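Local coordinates for uncharacterized protein (Magnetospirillum magneticum AMB-1, PDB 5MU5) that probably transfers a sugar, most likely a nonulosonic acid, onto flagellin as a Maf-family glycosyltransferase involved in forming the bacterial flagellum, at residues 73-79 with 115-120. Residues are numbered along the deposited sequence; the frame is centred on the assembly and turned at random.
Sequences ALGPDHR and HPEESG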
ATOM      1  N   ALA A  73     -24.821 -20.227   3.586  1.00 49.00           N
ATOM      2  CA  ALA A  73     -23.586 -20.899   3.164  1.00 49.53           C
ATOM      3  C   ALA A  73     -23.145 -20.602   1.737  1.00 48.65           C
ATOM      4  O   ALA A  73     -21.947 -20.596   1.465  1.00 46.62           O
ATOM      5  CB  ALA A  73     -23.735 -22.409   3.324  1.00 50.84           C
ATOM      6  N   LEU A  74     -24.099 -20.376   0.836  1.00 51.43           N
ATOM      7  CA  LEU A  74     -23.792 -20.302  -0.603  1.00 54.99           C
ATOM      8  C   LEU A  74     -24.148 -18.999  -1.326  1.00 54.34           C
ATOM      9  O   LEU A  74     -23.686 -18.765  -2.436  1.00 52.72           O
ATOM     10  CB  LEU A  74     -24.502 -21.459  -1.307  1.00 58.50           C
ATOM     11  CG  LEU A  74     -24.184 -22.874  -0.785  1.00 61.73           C
ATOM     12  CD1 LEU A  74     -25.156 -23.907  -1.346  1.00 63.12           C
ATOM     13  CD2 LEU A  74     -22.742 -23.262  -1.103  1.00 63.11           C
ATOM     14  N   GLY A  75     -24.987 -18.169  -0.721  1.00 52.93           N
ATOM     15  CA  GLY A  75     -25.425 -16.955  -1.383  1.00 52.51           C
ATOM     16  C   GLY A  75     -24.296 -15.954  -1.531  1.00 50.85           C
ATOM     17  O   GLY A  75     -23.538 -15.734  -0.590  1.00 50.76           O
ATOM     18  N   PRO A  76     -24.180 -15.332  -2.707  1.00 49.87           N
ATOM     19  CA  PRO A  76     -23.175 -14.288  -2.909  1.00 49.27           C
ATOM     20  C   PRO A  76     -23.387 -12.999  -2.097  1.00 47.23           C
ATOM     21  O   PRO A  76     -22.441 -12.250  -1.929  1.00 45.80           O
ATOM     22  CB  PRO A  76     -23.265 -13.993  -4.414  1.00 50.99           C
ATOM     23  CG  PRO A  76     -24.658 -14.372  -4.787  1.00 52.19           C
ATOM     24  CD  PRO A  76     -24.980 -15.563  -3.922  1.00 52.43           C
ATOM     25  N   ASP A  77     -24.591 -12.739  -1.580  1.00 51.05           N
ATOM     26  CA  ASP A  77     -24.835 -11.499  -0.814  1.00 54.45           C
ATOM     27  C   ASP A  77     -23.925 -11.381   0.400  1.00 55.15           C
ATOM     28  O   ASP A  77     -23.539 -10.286   0.777  1.00 54.37           O
ATOM     29  CB  ASP A  77     -26.273 -11.407  -0.292  1.00 58.08           C
ATOM     30  CG  ASP A  77     -27.322 -11.194  -1.387  1.00 61.76           C
ATOM     31  OD1 ASP A  77     -27.000 -11.080  -2.599  1.00 62.60           O
ATOM     32  OD2 ASP A  77     -28.512 -11.146  -1.001  1.00 61.03           O
ATOM     33  N   HIS A  78     -23.606 -12.519   1.008  1.00 57.70           N
ATOM     34  CA  HIS A  78     -22.822 -12.585   2.250  1.00 61.84           C
ATOM     35  C   HIS A  78     -21.350 -12.983   2.002  1.00 54.85           C
ATOM     36  O   HIS A  78     -20.735 -13.674   2.811  1.00 50.74           O
ATOM     37  CB  HIS A  78     -23.508 -13.595   3.189  1.00 68.93           C
ATOM     38  CG  HIS A  78     -25.002 -13.442   3.229  1.00 75.79           C
ATOM     39  ND1 HIS A  78     -25.620 -12.331   3.769  1.00 75.72           N
ATOM     40  CD2 HIS A  78     -25.995 -14.230   2.748  1.00 77.40           C
ATOM     41  CE1 HIS A  78     -26.928 -12.455   3.640  1.00 78.49           C
ATOM     42  NE2 HIS A  78     -27.182 -13.598   3.028  1.00 78.76           N
ATOM     43  N   ARG A  79     -20.820 -12.535   0.867  1.00 48.87           N
ATOM     44  CA  ARG A  79     -19.495 -12.877   0.397  1.00 45.32           C
ATOM     45  C   ARG A  79     -18.869 -11.703  -0.336  1.00 44.12           C
ATOM     46  O   ARG A  79     -19.576 -10.875  -0.905  1.00 43.08           O
ATOM     47  CB  ARG A  79     -19.607 -14.008  -0.634  1.00 44.60           C
ATOM     48  CG  ARG A  79     -20.173 -15.313  -0.111  1.00 42.78           C
ATOM     49  CD  ARG A  79     -19.107 -16.110   0.597  1.00 38.45           C
ATOM     50  NE  ARG A  79     -19.627 -17.389   1.044  1.00 36.32           N
ATOM     51  CZ  ARG A  79     -18.887 -18.362   1.560  1.00 34.17           C
ATOM     52  NH1 ARG A  79     -17.588 -18.234   1.667  1.00 35.46           N
ATOM     53  NH2 ARG A  79     -19.441 -19.486   1.938  1.00 35.25           N
ATOM     54  N   HIS A 115     -20.725 -17.346  -9.837  1.00 47.07           N
ATOM     55  CA  HIS A 115     -20.483 -17.454  -8.406  1.00 47.34           C
ATOM     56  C   HIS A 115     -20.132 -18.888  -8.094  1.00 46.37           C
ATOM     57  O   HIS A 115     -20.624 -19.798  -8.751  1.00 43.83           O
ATOM     58  CB  HIS A 115     -21.736 -17.037  -7.601  1.00 45.91           C
ATOM     59  CG  HIS A 115     -22.157 -15.615  -7.822  1.00 47.13           C
ATOM     60  ND1 HIS A 115     -21.280 -14.554  -7.700  1.00 47.94           N
ATOM     61  CD2 HIS A 115     -23.362 -15.073  -8.130  1.00 46.83           C
ATOM     62  CE1 HIS A 115     -21.921 -13.424  -7.941  1.00 48.92           C
ATOM     63  NE2 HIS A 115     -23.184 -13.712  -8.209  1.00 49.46           N
ATOM     64  N   PRO A 116     -19.278 -19.110  -7.090  1.00 45.29           N
ATOM     65  CA  PRO A 116     -19.020 -20.502  -6.755  1.00 47.06           C
ATOM     66  C   PRO A 116     -20.287 -21.250  -6.275  1.00 49.97           C
ATOM     67  O   PRO A 116     -21.155 -20.660  -5.627  1.00 48.44           O
ATOM     68  CB  PRO A 116     -18.012 -20.395  -5.602  1.00 44.38           C
ATOM     69  CG  PRO A 116     -17.396 -19.059  -5.751  1.00 42.40           C
ATOM     70  CD  PRO A 116     -18.510 -18.196  -6.240  1.00 44.37           C
ATOM     71  N   GLU A 117     -20.377 -22.532  -6.599  1.00 53.17           N
ATOM     72  CA  GLU A 117     -21.432 -23.396  -6.058  1.00 59.28           C
ATOM     73  C   GLU A 117     -20.993 -24.108  -4.782  1.00 60.46           C
ATOM     74  O   GLU A 117     -21.755 -24.873  -4.205  1.00 64.20           O
ATOM     75  CB  GLU A 117     -21.877 -24.431  -7.087  1.00 63.33           C
ATOM     76  CG  GLU A 117     -23.070 -23.969  -7.912  1.00 72.19           C
ATOM     77  CD  GLU A 117     -23.435 -24.939  -9.031  1.00 82.03           C
ATOM     78  OE1 GLU A 117     -22.885 -26.066  -9.071  1.00 88.93           O
ATOM     79  OE2 GLU A 117     -24.281 -24.570  -9.875  1.00 87.60           O
ATOM     80  N   GLU A 118     -19.776 -23.837  -4.337  1.00 65.24           N
ATOM     81  CA  GLU A 118     -19.214 -24.470  -3.161  1.00 67.47           C
ATOM     82  C   GLU A 118     -18.978 -23.421  -2.059  1.00 63.31           C
ATOM     83  O   GLU A 118     -18.711 -22.258  -2.336  1.00 62.26           O
ATOM     84  CB  GLU A 118     -17.891 -25.162  -3.545  1.00 71.97           C
ATOM     85  CG  GLU A 118     -16.861 -24.232  -4.220  1.00 76.54           C
ATOM     86  CD  GLU A 118     -15.510 -24.881  -4.503  1.00 82.26           C
ATOM     87  OE1 GLU A 118     -15.412 -26.135  -4.496  1.00 91.81           O
ATOM     88  OE2 GLU A 118     -14.534 -24.121  -4.731  1.00 83.54           O
ATOM     89  N   SER A 119     -19.108 -23.835  -0.809  1.00 64.73           N
ATOM     90  CA  SER A 119     -18.714 -22.992   0.319  1.00 63.45           C
ATOM     91  C   SER A 119     -17.202 -23.066   0.392  1.00 62.20           C
ATOM     92  O   SER A 119     -16.618 -24.076   0.011  1.00 69.93           O
ATOM     93  CB  SER A 119     -19.311 -23.487   1.641  1.00 63.94           C
ATOM     94  OG  SER A 119     -20.642 -23.042   1.790  1.00 69.53           O
ATOM     95  N   GLY A 120     -16.568 -22.012   0.884  1.00 54.14           N
ATOM     96  CA  GLY A 120     -15.114 -21.999   1.000  1.00 51.17           C
ATOM     97  C   GLY A 120     -14.564 -20.618   1.307  1.00 49.01           C
ATOM     98  O   GLY A 120     -15.116 -19.896   2.141  1.00 48.55           O
TER
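The carbonyl oxygen A73 O takes two side-chain donors from opposite faces of its plane: S119 OG, from across the contact, at 2.8 Å from A73 O, and R79 NH2, from its own loop, also 2.8 Å from A73 O. The hydroxyl comes from well above the carbonyl plane; the guanidinium donor is tilted 28° from it. R79 then spans the two loops, its NH1 giving a 3.0 Å bond to G120 O that lies near the guanidinium plane. A bend at chi2 (-81°) turns the chain so that the group meets both carbonyls with its edge. Beside this polar knot, L74 CD2 rests 3.6 Å from both S119 OG and E117 O. Farther along, P76 lays CB over the centre of the H115 ring, 3.7 Å from its centroid, a CH-pi contact. A methionine in place of R79 would probably leave D142 without its salt-bridge partner and the two loops without the tie through G120 O. This surface contact of the Maf N-terminal domain joins the loop after helix 61-71 to the one leading into strand 123-127; D142, closing helix 134-142, and W209, ahead of strand 211-214, also bind R79.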